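Local coordinates for THUMP domain-containing protein (Pyrococcus horikoshii, PDB 1VBK) that is of unknown function but probably binds RNA and ATP as a THUMP-domain relative of the thiamine-biosynthesis protein ThiI, at residues I195-K200 against E295-S300; H187-A192 against L217-S222; I11-R16 against G172-G177. One frame throughout, in Å; residues are numbered along the deposited sequence.

Interaction 1: residues I195-K200 against E295-S300; sequences IFLMMK and EEYIKS
Leu197 and Ile298 mark the closest backbone approach, their CA atoms 8.4 Å apart, between two helices whose local axes come no closer than 12.1 Å and make an angle of 98°. Helix 189-200 belongs to the HUP-like alpha/beta part with its parallel sheet, the C-terminal helix 295-305 packs against it, and at this separation long side chains must span the gap. Tyr297 does most of this: its CG lies anti to the backbone N (chi1 167°), which sends the ring across to the other helix. Leu197 CD2 approaches Tyr297 CE2 obliquely, at 4.0 Å; Leu197 also packs on Val301 and on Leu290 of helix 289-292. Lys200 and Tyr297 reach toward each other from their two helices. The extended lysine chain bends only at the last torsion (chi4 -64°), bringing NZ to the ring edge, where it donates to Tyr297 OH over 2.9 Å. Lys200 CD and Lys200 CE each lie 3.1 Å from the same Tyr297 OH, evidence of close packing at the phenol tip. A phenylalanine here would probably leave the Lys200 ammonium without this acceptor and a bridging water without one of its two partners. That water sits in the ring plane, 2.6 Å from Tyr297 OH, and donates to Leu197 O at 2.9 Å.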
ATOM      1  N   ILE A 195     -13.435   4.372  11.941  1.00 20.60           N
ATOM      2  CA  ILE A 195     -12.118   4.924  11.635  1.00 21.88           C
ATOM      3  C   ILE A 195     -11.236   4.928  12.877  1.00 21.79           C
ATOM      4  O   ILE A 195     -10.061   4.576  12.816  1.00 20.01           O
ATOM      5  CB  ILE A 195     -12.242   6.354  11.075  1.00 21.91           C
ATOM      6  CG1 ILE A 195     -12.881   6.287   9.681  1.00 23.89           C
ATOM      7  CG2 ILE A 195     -10.869   7.026  11.027  1.00 22.58           C
ATOM      8  CD1 ILE A 195     -13.194   7.630   9.061  1.00 26.29           C
ATOM      9  N   PHE A 196     -11.813   5.317  14.008  1.00 22.12           N
ATOM     10  CA  PHE A 196     -11.069   5.347  15.260  1.00 22.84           C
ATOM     11  C   PHE A 196     -10.511   3.956  15.576  1.00 22.30           C
ATOM     12  O   PHE A 196      -9.340   3.814  15.927  1.00 23.28           O
ATOM     13  CB  PHE A 196     -11.982   5.840  16.396  1.00 22.08           C
ATOM     14  CG  PHE A 196     -11.325   5.857  17.751  1.00 21.30           C
ATOM     15  CD1 PHE A 196     -11.203   4.688  18.497  1.00 20.97           C
ATOM     16  CD2 PHE A 196     -10.817   7.041  18.275  1.00 21.39           C
ATOM     17  CE1 PHE A 196     -10.584   4.697  19.748  1.00 20.52           C
ATOM     18  CE2 PHE A 196     -10.193   7.063  19.527  1.00 22.36           C
ATOM     19  CZ  PHE A 196     -10.079   5.885  20.264  1.00 21.64           C
ATOM     20  N   LEU A 197     -11.347   2.932  15.431  1.00 22.61           N
ATOM     21  CA  LEU A 197     -10.933   1.560  15.712  1.00 22.81           C
ATOM     22  C   LEU A 197      -9.794   1.078  14.812  1.00 23.13           C
ATOM     23  O   LEU A 197      -8.921   0.331  15.255  1.00 22.10           O
ATOM     24  CB  LEU A 197     -12.130   0.615  15.580  1.00 23.41           C
ATOM     25  CG  LEU A 197     -13.256   0.830  16.600  1.00 25.31           C
ATOM     26  CD1 LEU A 197     -14.476   0.007  16.211  1.00 24.88           C
ATOM     27  CD2 LEU A 197     -12.766   0.448  17.988  1.00 25.38           C
ATOM     28  N   MET A 198      -9.795   1.507  13.556  1.00 21.81           N
ATOM     29  CA  MET A 198      -8.743   1.099  12.627  1.00 21.02           C
ATOM     30  C   MET A 198      -7.430   1.840  12.887  1.00 20.74           C
ATOM     31  O   MET A 198      -6.349   1.268  12.738  1.00 20.06           O
ATOM     32  CB  MET A 198      -9.200   1.312  11.185  1.00 20.92           C
ATOM     33  CG  MET A 198     -10.349   0.411  10.766  1.00 22.59           C
ATOM     34  SD  MET A 198      -9.950  -1.336  10.968  1.00 25.73           S
ATOM     35  CE  MET A 198      -8.769  -1.569   9.640  1.00 27.61           C
ATOM     36  N   MET A 199      -7.514   3.110  13.271  1.00 20.78           N
ATOM     37  CA  MET A 199      -6.300   3.855  13.577  1.00 22.43           C
ATOM     38  C   MET A 199      -5.624   3.177  14.775  1.00 22.39           C
ATOM     39  O   MET A 199      -4.398   3.051  14.828  1.00 21.27           O
ATOM     40  CB  MET A 199      -6.623   5.312  13.913  1.00 22.98           C
ATOM     41  CG  MET A 199      -7.049   6.138  12.710  1.00 26.69           C
ATOM     42  SD  MET A 199      -7.158   7.902  13.079  1.00 35.09           S
ATOM     43  CE  MET A 199      -8.828   8.000  13.676  1.00 31.37           C
ATOM     44  N   LYS A 200      -6.443   2.722  15.720  1.00 21.40           N
ATOM     45  CA  LYS A 200      -5.955   2.044  16.918  1.00 21.42           C
ATOM     46  C   LYS A 200      -5.197   0.770  16.548  1.00 21.33           C
ATOM     47  O   LYS A 200      -4.329   0.316  17.292  1.00 22.08           O
ATOM     48  CB  LYS A 200      -7.131   1.709  17.844  1.00 22.64           C
ATOM     49  CG  LYS A 200      -6.756   0.992  19.146  1.00 26.95           C
ATOM     50  CD  LYS A 200      -8.002   0.769  20.013  1.00 29.26           C
ATOM     51  CE  LYS A 200      -7.697  -0.024  21.276  1.00 31.03           C
ATOM     52  NZ  LYS A 200      -7.227  -1.404  20.976  1.00 33.83           N
ATOM     53  N   GLU A 295     -18.242  -7.605  20.012  1.00 42.52           N
ATOM     54  CA  GLU A 295     -19.225  -6.695  20.585  1.00 42.96           C
ATOM     55  C   GLU A 295     -18.758  -6.083  21.908  1.00 41.73           C
ATOM     56  O   GLU A 295     -18.811  -4.867  22.086  1.00 40.74           O
ATOM     57  CB  GLU A 295     -20.553  -7.428  20.807  1.00 45.83           C
ATOM     58  CG  GLU A 295     -21.145  -8.064  19.557  1.00 50.27           C
ATOM     59  CD  GLU A 295     -20.219  -9.088  18.922  1.00 53.19           C
ATOM     60  OE1 GLU A 295     -19.721  -9.978  19.648  1.00 55.67           O
ATOM     61  OE2 GLU A 295     -19.991  -9.005  17.695  1.00 55.13           O
ATOM     62  N   GLU A 296     -18.307  -6.925  22.833  1.00 41.72           N
ATOM     63  CA  GLU A 296     -17.844  -6.443  24.136  1.00 42.33           C
ATOM     64  C   GLU A 296     -16.668  -5.481  24.005  1.00 41.54           C
ATOM     65  O   GLU A 296     -16.547  -4.527  24.773  1.00 41.81           O
ATOM     66  CB  GLU A 296     -17.453  -7.618  25.034  1.00 44.17           C
ATOM     67  CG  GLU A 296     -18.622  -8.510  25.427  1.00 47.36           C
ATOM     68  CD  GLU A 296     -19.761  -7.730  26.056  1.00 48.99           C
ATOM     69  OE1 GLU A 296     -19.506  -6.979  27.024  1.00 48.63           O
ATOM     70  OE2 GLU A 296     -20.911  -7.872  25.585  1.00 50.32           O
ATOM     71  N   TYR A 297     -15.801  -5.735  23.031  1.00 40.08           N
ATOM     72  CA  TYR A 297     -14.648  -4.874  22.805  1.00 38.05           C
ATOM     73  C   TYR A 297     -15.103  -3.491  22.363  1.00 36.66           C
ATOM     74  O   TYR A 297     -14.675  -2.475  22.913  1.00 36.34           O
ATOM     75  CB  TYR A 297     -13.737  -5.468  21.729  1.00 37.15           C
ATOM     76  CG  TYR A 297     -12.696  -4.493  21.224  1.00 37.75           C
ATOM     77  CD1 TYR A 297     -11.698  -4.004  22.071  1.00 37.38           C
ATOM     78  CD2 TYR A 297     -12.722  -4.039  19.905  1.00 36.68           C
ATOM     79  CE1 TYR A 297     -10.750  -3.085  21.614  1.00 37.29           C
ATOM     80  CE2 TYR A 297     -11.782  -3.123  19.438  1.00 36.43           C
ATOM     81  CZ  TYR A 297     -10.801  -2.650  20.296  1.00 36.36           C
ATOM     82  OH  TYR A 297      -9.875  -1.747  19.835  1.00 35.05           O
ATOM     83  N   ILE A 298     -15.973  -3.453  21.360  1.00 36.30           N
ATOM     84  CA  ILE A 298     -16.475  -2.185  20.849  1.00 35.29           C
ATOM     85  C   ILE A 298     -17.139  -1.375  21.957  1.00 35.48           C
ATOM     86  O   ILE A 298     -16.982  -0.154  22.025  1.00 34.92           O
ATOM     87  CB  ILE A 298     -17.480  -2.408  19.695  1.00 35.68           C
ATOM     88  CG1 ILE A 298     -16.768  -3.092  18.519  1.00 37.05           C
ATOM     89  CG2 ILE A 298     -18.082  -1.075  19.261  1.00 35.14           C
ATOM     90  CD1 ILE A 298     -17.661  -3.367  17.322  1.00 37.40           C
ATOM     91  N   LYS A 299     -17.880  -2.056  22.825  1.00 35.19           N
ATOM     92  CA  LYS A 299     -18.555  -1.389  23.936  1.00 36.19           C
ATOM     93  C   LYS A 299     -17.520  -0.754  24.864  1.00 34.30           C
ATOM     94  O   LYS A 299     -17.688   0.379  25.314  1.00 34.64           O
ATOM     95  CB  LYS A 299     -19.400  -2.393  24.731  1.00 38.14           C
ATOM     96  CG  LYS A 299     -20.410  -3.172  23.899  1.00 41.92           C
ATOM     97  CD  LYS A 299     -21.471  -2.269  23.290  1.00 44.62           C
ATOM     98  CE  LYS A 299     -22.351  -1.642  24.358  1.00 46.14           C
ATOM     99  NZ  LYS A 299     -23.432  -0.815  23.754  1.00 48.31           N
ATOM    100  N   SER A 300     -16.444  -1.486  25.143  1.00 34.95           N
ATOM    101  CA  SER A 300     -15.395  -0.979  26.023  1.00 33.58           C
ATOM    102  C   SER A 300     -14.797   0.304  25.447  1.00 33.06           C
ATOM    103  O   SER A 300     -14.559   1.267  26.173  1.00 32.39           O
ATOM    104  CB  SER A 300     -14.298  -2.029  26.213  1.00 34.73           C
ATOM    105  OG  SER A 300     -13.532  -2.203  25.030  1.00 34.86           O
TER
HETATM  106  O   HOH W   1      -9.730  -1.610  17.206  1.00 34.82           O

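Interaction 2: residues H187-A192 against L217-S222; sequences HDELSA and LEKVRS
His187 and Val220 come together at backbone level, their CA atoms 6.0 Å apart, where the turn after strand 181-185 passes helix 215-228. This is part of a Rossmann-like alpha/beta layer: strand 181-185, helix 189-200 and the neighbouring parallel strand 204-210 form a beta-alpha-beta crossover. In ThiI relatives the turn ahead of the first helix carries the ATP-binding PP-loop; here it reads Leu-His-Asp-Glu-Leu-Ser, so the same role cannot be assumed.

The packed part is small: a valine methyl against backbone atoms of His187. Val220 CG2, the branch anti to its own carbonyl carbon, touches His187 CA at 4.0 Å and has His187 O close by, while the buried Val220 side chain also touches Leu186 and Tyr209. The turn that presents His187 is held by its own hydrogen bonds. His187 N donates almost straight to Ser191 OG (176°), and Asp188, the N-cap residue, accepts from Ser191 N through OD1 at 2.9 Å, with an N-H...O angle of 158°. The CB of His187 points away from helix 215-228, and one face of its imidazole is approached near the rim by Asp188 OD1, 3.1 Å above the plane, and by Ser191 OG.

The solvent side is looser. Glu189 and Lys219 are both exposed and their chains run roughly perpendicular; Glu189 OE2 stays 4.3 Å from Lys219 NZ, too far for a salt bridge, so any attraction is probably weak and screened. A diol, probably from the crystallisation liquor, lies about 5 Å from the Glu189 side chain. A bend at chi2 (61°) turns the Lys219 chain, and the nearest approach on this side is a glancing one, Lys219 NZ to Glu189 CG at 4.2 Å.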
ATOM      1  N   HIS A 187     -19.073   9.697   7.243  1.00 27.34           N
ATOM      2  CA  HIS A 187     -20.357  10.349   6.992  1.00 30.20           C
ATOM      3  C   HIS A 187     -21.241  10.472   8.233  1.00 30.73           C
ATOM      4  O   HIS A 187     -22.227  11.197   8.216  1.00 31.09           O
ATOM      5  CB  HIS A 187     -21.115   9.598   5.893  1.00 30.52           C
ATOM      6  CG  HIS A 187     -21.499   8.203   6.271  1.00 31.04           C
ATOM      7  ND1 HIS A 187     -22.675   7.905   6.925  1.00 32.54           N
ATOM      8  CD2 HIS A 187     -20.846   7.027   6.117  1.00 31.30           C
ATOM      9  CE1 HIS A 187     -22.731   6.605   7.155  1.00 32.67           C
ATOM     10  NE2 HIS A 187     -21.634   6.050   6.676  1.00 32.96           N
ATOM     11  N   ASP A 188     -20.897   9.757   9.298  1.00 32.73           N
ATOM     12  CA  ASP A 188     -21.667   9.822  10.535  1.00 33.31           C
ATOM     13  C   ASP A 188     -20.843   9.359  11.738  1.00 33.55           C
ATOM     14  O   ASP A 188     -19.659   9.053  11.607  1.00 32.07           O
ATOM     15  CB  ASP A 188     -22.957   8.996  10.406  1.00 33.21           C
ATOM     16  CG  ASP A 188     -22.700   7.504  10.295  1.00 35.46           C
ATOM     17  OD1 ASP A 188     -21.549   7.099  10.028  1.00 33.85           O
ATOM     18  OD2 ASP A 188     -23.667   6.729  10.467  1.00 35.69           O
ATOM     19  N   GLU A 189     -21.471   9.319  12.909  1.00 33.89           N
ATOM     20  CA  GLU A 189     -20.788   8.915  14.132  1.00 34.07           C
ATOM     21  C   GLU A 189     -20.269   7.482  14.072  1.00 31.29           C
ATOM     22  O   GLU A 189     -19.171   7.199  14.545  1.00 30.49           O
ATOM     23  CB  GLU A 189     -21.724   9.083  15.335  1.00 37.76           C
ATOM     24  CG  GLU A 189     -22.210  10.514  15.535  1.00 43.62           C
ATOM     25  CD  GLU A 189     -23.118  10.669  16.746  1.00 48.34           C
ATOM     26  OE1 GLU A 189     -24.175  10.002  16.792  1.00 50.37           O
ATOM     27  OE2 GLU A 189     -22.775  11.461  17.653  1.00 50.49           O
ATOM     28  N   LEU A 190     -21.059   6.587  13.488  1.00 29.10           N
ATOM     29  CA  LEU A 190     -20.676   5.183  13.367  1.00 28.59           C
ATOM     30  C   LEU A 190     -19.438   4.990  12.496  1.00 26.82           C
ATOM     31  O   LEU A 190     -18.547   4.211  12.839  1.00 25.81           O
ATOM     32  CB  LEU A 190     -21.832   4.369  12.782  1.00 30.79           C
ATOM     33  CG  LEU A 190     -23.046   4.152  13.685  1.00 33.33           C
ATOM     34  CD1 LEU A 190     -24.146   3.447  12.909  1.00 34.12           C
ATOM     35  CD2 LEU A 190     -22.635   3.333  14.895  1.00 33.26           C
ATOM     36  N   SER A 191     -19.392   5.684  11.365  1.00 26.08           N
ATOM     37  CA  SER A 191     -18.244   5.571  10.473  1.00 25.08           C
ATOM     38  C   SER A 191     -17.024   6.216  11.132  1.00 24.67           C
ATOM     39  O   SER A 191     -15.885   5.822  10.873  1.00 24.77           O
ATOM     40  CB  SER A 191     -18.544   6.228   9.114  1.00 23.42           C
ATOM     41  OG  SER A 191     -18.990   7.564   9.256  1.00 23.82           O
ATOM     42  N   ALA A 192     -17.266   7.195  12.001  1.00 23.84           N
ATOM     43  CA  ALA A 192     -16.177   7.871  12.702  1.00 22.88           C
ATOM     44  C   ALA A 192     -15.549   6.906  13.697  1.00 23.74           C
ATOM     45  O   ALA A 192     -14.326   6.874  13.853  1.00 23.41           O
ATOM     46  CB  ALA A 192     -16.695   9.110  13.423  1.00 24.08           C
ATOM     47  N   LEU A 217     -21.828  18.068   5.579  1.00 44.79           N
ATOM     48  CA  LEU A 217     -20.379  18.193   5.476  1.00 42.32           C
ATOM     49  C   LEU A 217     -19.869  18.932   6.703  1.00 41.70           C
ATOM     50  O   LEU A 217     -18.824  18.593   7.257  1.00 39.07           O
ATOM     51  CB  LEU A 217     -19.977  18.962   4.214  1.00 40.94           C
ATOM     52  CG  LEU A 217     -18.482  19.294   4.117  1.00 39.02           C
ATOM     53  CD1 LEU A 217     -17.652  18.026   4.281  1.00 38.70           C
ATOM     54  CD2 LEU A 217     -18.187  19.958   2.783  1.00 39.63           C
ATOM     55  N   GLU A 218     -20.619  19.949   7.119  1.00 41.42           N
ATOM     56  CA  GLU A 218     -20.260  20.736   8.291  1.00 41.93           C
ATOM     57  C   GLU A 218     -20.277  19.782   9.481  1.00 39.67           C
ATOM     58  O   GLU A 218     -19.442  19.868  10.381  1.00 40.26           O
ATOM     59  CB  GLU A 218     -21.279  21.860   8.502  1.00 45.12           C
ATOM     60  CG  GLU A 218     -20.700  23.111   9.143  1.00 50.98           C
ATOM     61  CD  GLU A 218     -19.691  23.810   8.242  1.00 53.91           C
ATOM     62  OE1 GLU A 218     -20.073  24.208   7.120  1.00 56.11           O
ATOM     63  OE2 GLU A 218     -18.519  23.961   8.654  1.00 54.83           O
ATOM     64  N   LYS A 219     -21.242  18.869   9.470  1.00 37.85           N
ATOM     65  CA  LYS A 219     -21.384  17.872  10.521  1.00 35.65           C
ATOM     66  C   LYS A 219     -20.210  16.896  10.466  1.00 35.55           C
ATOM     67  O   LYS A 219     -19.713  16.447  11.503  1.00 34.84           O
ATOM     68  CB  LYS A 219     -22.707  17.122  10.342  1.00 37.52           C
ATOM     69  CG  LYS A 219     -22.794  15.773  11.048  1.00 40.72           C
ATOM     70  CD  LYS A 219     -22.639  15.892  12.552  1.00 44.28           C
ATOM     71  CE  LYS A 219     -22.749  14.523  13.209  1.00 46.01           C
ATOM     72  NZ  LYS A 219     -22.596  14.585  14.692  1.00 47.06           N
ATOM     73  N   VAL A 220     -19.762  16.574   9.256  1.00 32.78           N
ATOM     74  CA  VAL A 220     -18.643  15.656   9.095  1.00 31.55           C
ATOM     75  C   VAL A 220     -17.331  16.301   9.521  1.00 31.18           C
ATOM     76  O   VAL A 220     -16.503  15.656  10.160  1.00 31.22           O
ATOM     77  CB  VAL A 220     -18.529  15.160   7.641  1.00 30.54           C
ATOM     78  CG1 VAL A 220     -17.234  14.366   7.453  1.00 29.82           C
ATOM     79  CG2 VAL A 220     -19.720  14.282   7.311  1.00 28.87           C
ATOM     80  N   ARG A 221     -17.138  17.571   9.179  1.00 31.29           N
ATOM     81  CA  ARG A 221     -15.911  18.257   9.566  1.00 32.44           C
ATOM     82  C   ARG A 221     -15.767  18.270  11.088  1.00 32.53           C
ATOM     83  O   ARG A 221     -14.658  18.172  11.611  1.00 31.71           O
ATOM     84  CB  ARG A 221     -15.888  19.691   9.027  1.00 33.68           C
ATOM     85  CG  ARG A 221     -15.667  19.790   7.520  1.00 35.83           C
ATOM     86  CD  ARG A 221     -15.485  21.238   7.084  1.00 36.42           C
ATOM     87  NE  ARG A 221     -15.306  21.387   5.639  1.00 39.20           N
ATOM     88  CZ  ARG A 221     -14.276  20.904   4.948  1.00 40.23           C
ATOM     89  NH1 ARG A 221     -13.314  20.226   5.562  1.00 40.64           N
ATOM     90  NH2 ARG A 221     -14.198  21.107   3.640  1.00 38.96           N
ATOM     91  N   SER A 222     -16.886  18.386  11.798  1.00 31.84           N
ATOM     92  CA  SER A 222     -16.840  18.398  13.254  1.00 33.14           C
ATOM     93  C   SER A 222     -16.509  17.000  13.778  1.00 31.98           C
ATOM     94  O   SER A 222     -15.887  16.853  14.830  1.00 29.97           O
ATOM     95  CB  SER A 222     -18.168  18.902  13.837  1.00 34.32           C
ATOM     96  OG  SER A 222     -19.268  18.148  13.364  1.00 39.84           O
TER

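Interaction 3: residues I11-R16 against G172-G177; sequences IGTKSR and GGLPIG
Leu174 meets the flat peptide group of Lys14 at its oxygen: Leu174 CD1 lies 3.8 Å from Lys14 O, and the C=O...CD1 angle of about 149° places the methyl beyond the carbonyl end. No aromatic ring or other flat side chain takes part in this contact, and no hydrogen bond crosses it. The second methyl, Leu174 CD2, fits beside two small polar side chains, 4.2 Å from Thr13 OG1 and 4.4 Å from Ser15 CB. One leucine therefore touches three successive residues, and it supplies the largest share of the 130 Å² buried between the two loops. Thr13 places OG1 on the leucine side because this oxygen lies anti to the backbone N (chi1 -163°), and the two side chains pass alongside each other, running opposite ways. The CB of Lys14 points away from 172-177, and its NZ donates to Gly12 O at 2.6 Å, bracing the loop within itself. Contacts this long and this few mark a surface juxtaposition of loops. Residues 11-16 link strand 3-8 to helix 19-36 in the ferredoxin-like region, whereas 172-177 run from strand 168-169 towards strand 181-185 of the parallel sheet. Helix 19-36 borders both loops: Ser15 and Leu174 each touch its Phe22, and its Asn29 donates to Ile176 O.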
ATOM      1  N   ILE A  11       2.818  -8.865  25.235  1.00 49.03           N
ATOM      2  CA  ILE A  11       2.816 -10.273  24.865  1.00 49.85           C
ATOM      3  C   ILE A  11       1.556 -10.630  24.089  1.00 50.93           C
ATOM      4  O   ILE A  11       0.468 -10.129  24.380  1.00 50.56           O
ATOM      5  CB  ILE A  11       2.906 -11.178  26.114  1.00 49.87           C
ATOM      6  CG1 ILE A  11       4.119 -10.778  26.962  1.00 49.61           C
ATOM      7  CG2 ILE A  11       3.007 -12.639  25.691  1.00 48.63           C
ATOM      8  CD1 ILE A  11       5.449 -10.843  26.225  1.00 49.82           C
ATOM      9  N   GLY A  12       1.712 -11.495  23.093  1.00 52.38           N
ATOM     10  CA  GLY A  12       0.575 -11.907  22.296  1.00 54.28           C
ATOM     11  C   GLY A  12       0.163 -10.886  21.253  1.00 55.75           C
ATOM     12  O   GLY A  12      -0.804 -11.106  20.520  1.00 56.82           O
ATOM     13  N   THR A  13       0.880  -9.767  21.179  1.00 55.89           N
ATOM     14  CA  THR A  13       0.554  -8.743  20.194  1.00 56.63           C
ATOM     15  C   THR A  13       1.402  -8.970  18.953  1.00 55.94           C
ATOM     16  O   THR A  13       2.562  -9.372  19.046  1.00 56.91           O
ATOM     17  CB  THR A  13       0.819  -7.311  20.722  1.00 57.82           C
ATOM     18  OG1 THR A  13       0.118  -6.366  19.904  1.00 58.84           O
ATOM     19  CG2 THR A  13       2.312  -6.981  20.674  1.00 58.04           C
ATOM     20  N   LYS A  14       0.821  -8.719  17.788  1.00 54.88           N
ATOM     21  CA  LYS A  14       1.545  -8.906  16.544  1.00 53.33           C
ATOM     22  C   LYS A  14       1.659  -7.607  15.761  1.00 51.55           C
ATOM     23  O   LYS A  14       0.674  -6.898  15.556  1.00 50.83           O
ATOM     24  CB  LYS A  14       0.855  -9.962  15.673  1.00 54.85           C
ATOM     25  CG  LYS A  14       0.723 -11.339  16.311  1.00 56.65           C
ATOM     26  CD  LYS A  14      -0.395 -11.384  17.343  1.00 57.49           C
ATOM     27  CE  LYS A  14      -0.613 -12.804  17.850  1.00 58.11           C
ATOM     28  NZ  LYS A  14      -1.744 -12.882  18.818  1.00 58.41           N
ATOM     29  N   SER A  15       2.878  -7.301  15.335  1.00 49.28           N
ATOM     30  CA  SER A  15       3.144  -6.110  14.545  1.00 46.83           C
ATOM     31  C   SER A  15       3.908  -6.566  13.315  1.00 45.64           C
ATOM     32  O   SER A  15       4.913  -7.266  13.431  1.00 46.25           O
ATOM     33  CB  SER A  15       3.987  -5.112  15.337  1.00 45.87           C
ATOM     34  OG  SER A  15       4.373  -4.023  14.517  1.00 44.68           O
ATOM     35  N   ARG A  16       3.436  -6.182  12.136  1.00 44.07           N
ATOM     36  CA  ARG A  16       4.117  -6.577  10.913  1.00 42.87           C
ATOM     37  C   ARG A  16       5.502  -5.936  10.842  1.00 40.09           C
ATOM     38  O   ARG A  16       6.357  -6.377  10.076  1.00 39.69           O
ATOM     39  CB  ARG A  16       3.294  -6.170   9.686  1.00 45.89           C
ATOM     40  CG  ARG A  16       3.278  -4.676   9.403  1.00 48.41           C
ATOM     41  CD  ARG A  16       2.532  -4.384   8.111  1.00 51.24           C
ATOM     42  NE  ARG A  16       2.700  -3.000   7.681  1.00 53.78           N
ATOM     43  CZ  ARG A  16       2.185  -2.499   6.561  1.00 55.87           C
ATOM     44  NH1 ARG A  16       1.466  -3.272   5.754  1.00 56.46           N
ATOM     45  NH2 ARG A  16       2.390  -1.229   6.245  1.00 56.53           N
ATOM     46  N   GLY A 172      -3.240   1.505  24.120  1.00 24.13           N
ATOM     47  CA  GLY A 172      -2.751   0.248  23.596  1.00 22.78           C
ATOM     48  C   GLY A 172      -2.828   0.339  22.084  1.00 23.50           C
ATOM     49  O   GLY A 172      -2.661   1.425  21.518  1.00 22.53           O
ATOM     50  N   GLY A 173      -3.088  -0.784  21.423  1.00 22.32           N
ATOM     51  CA  GLY A 173      -3.172  -0.764  19.971  1.00 22.37           C
ATOM     52  C   GLY A 173      -1.795  -0.739  19.332  1.00 23.39           C
ATOM     53  O   GLY A 173      -0.816  -1.186  19.937  1.00 23.82           O
ATOM     54  N   LEU A 174      -1.712  -0.210  18.113  1.00 21.47           N
ATOM     55  CA  LEU A 174      -0.443  -0.142  17.391  1.00 21.17           C
ATOM     56  C   LEU A 174      -0.217   1.275  16.869  1.00 20.61           C
ATOM     57  O   LEU A 174      -1.166   1.993  16.567  1.00 21.41           O
ATOM     58  CB  LEU A 174      -0.452  -1.147  16.234  1.00 21.13           C
ATOM     59  CG  LEU A 174      -0.612  -2.618  16.650  1.00 24.38           C
ATOM     60  CD1 LEU A 174      -0.869  -3.482  15.426  1.00 24.94           C
ATOM     61  CD2 LEU A 174       0.648  -3.096  17.380  1.00 24.69           C
ATOM     62  N   PRO A 175       1.049   1.701  16.762  1.00 20.95           N
ATOM     63  CA  PRO A 175       1.343   3.052  16.274  1.00 19.48           C
ATOM     64  C   PRO A 175       0.765   3.314  14.881  1.00 19.65           C
ATOM     65  O   PRO A 175       0.861   2.469  13.995  1.00 18.61           O
ATOM     66  CB  PRO A 175       2.872   3.102  16.284  1.00 21.46           C
ATOM     67  CG  PRO A 175       3.253   2.090  17.334  1.00 19.66           C
ATOM     68  CD  PRO A 175       2.288   0.970  17.068  1.00 18.54           C
ATOM     69  N   ILE A 176       0.163   4.486  14.698  1.00 19.96           N
ATOM     70  CA  ILE A 176      -0.410   4.847  13.405  1.00 20.09           C
ATOM     71  C   ILE A 176       0.703   4.818  12.361  1.00 20.55           C
ATOM     72  O   ILE A 176       1.744   5.448  12.535  1.00 18.14           O
ATOM     73  CB  ILE A 176      -1.036   6.262  13.448  1.00 20.40           C
ATOM     74  CG1 ILE A 176      -2.269   6.251  14.360  1.00 21.02           C
ATOM     75  CG2 ILE A 176      -1.410   6.723  12.036  1.00 21.99           C
ATOM     76  CD1 ILE A 176      -3.010   7.563  14.426  1.00 19.19           C
ATOM     77  N   GLY A 177       0.481   4.074  11.282  1.00 21.33           N
ATOM     78  CA  GLY A 177       1.485   3.986  10.238  1.00 22.32           C
ATOM     79  C   GLY A 177       2.215   2.654  10.171  1.00 23.07           C
ATOM     80  O   GLY A 177       2.792   2.320   9.138  1.00 25.02           O
TER

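In the fold
Interactions 1 and 2 both draw on helix 189-200, with centres 17 Å apart: one sets its C-terminal part against helix 295-305, the other its N-terminal turn and the preceding loop against helix 215-228. Interaction 3 joins two loops from different regions of the chain. Interactions 1 and 2 each have one buried residue among four that touch, but the other three are exposed in interaction 2 and only partly exposed in interaction 1; interaction 3 has none and lies at the surface. The chemistry differs accordingly: a direct hydrogen bond and a water bridge in 1, valine packing beside separated charges in 2, only loose van der Waals contact in 3. Interactions 1 and 3 meet where Lys200 O probably accepts from Leu174 N at 2.8 Å.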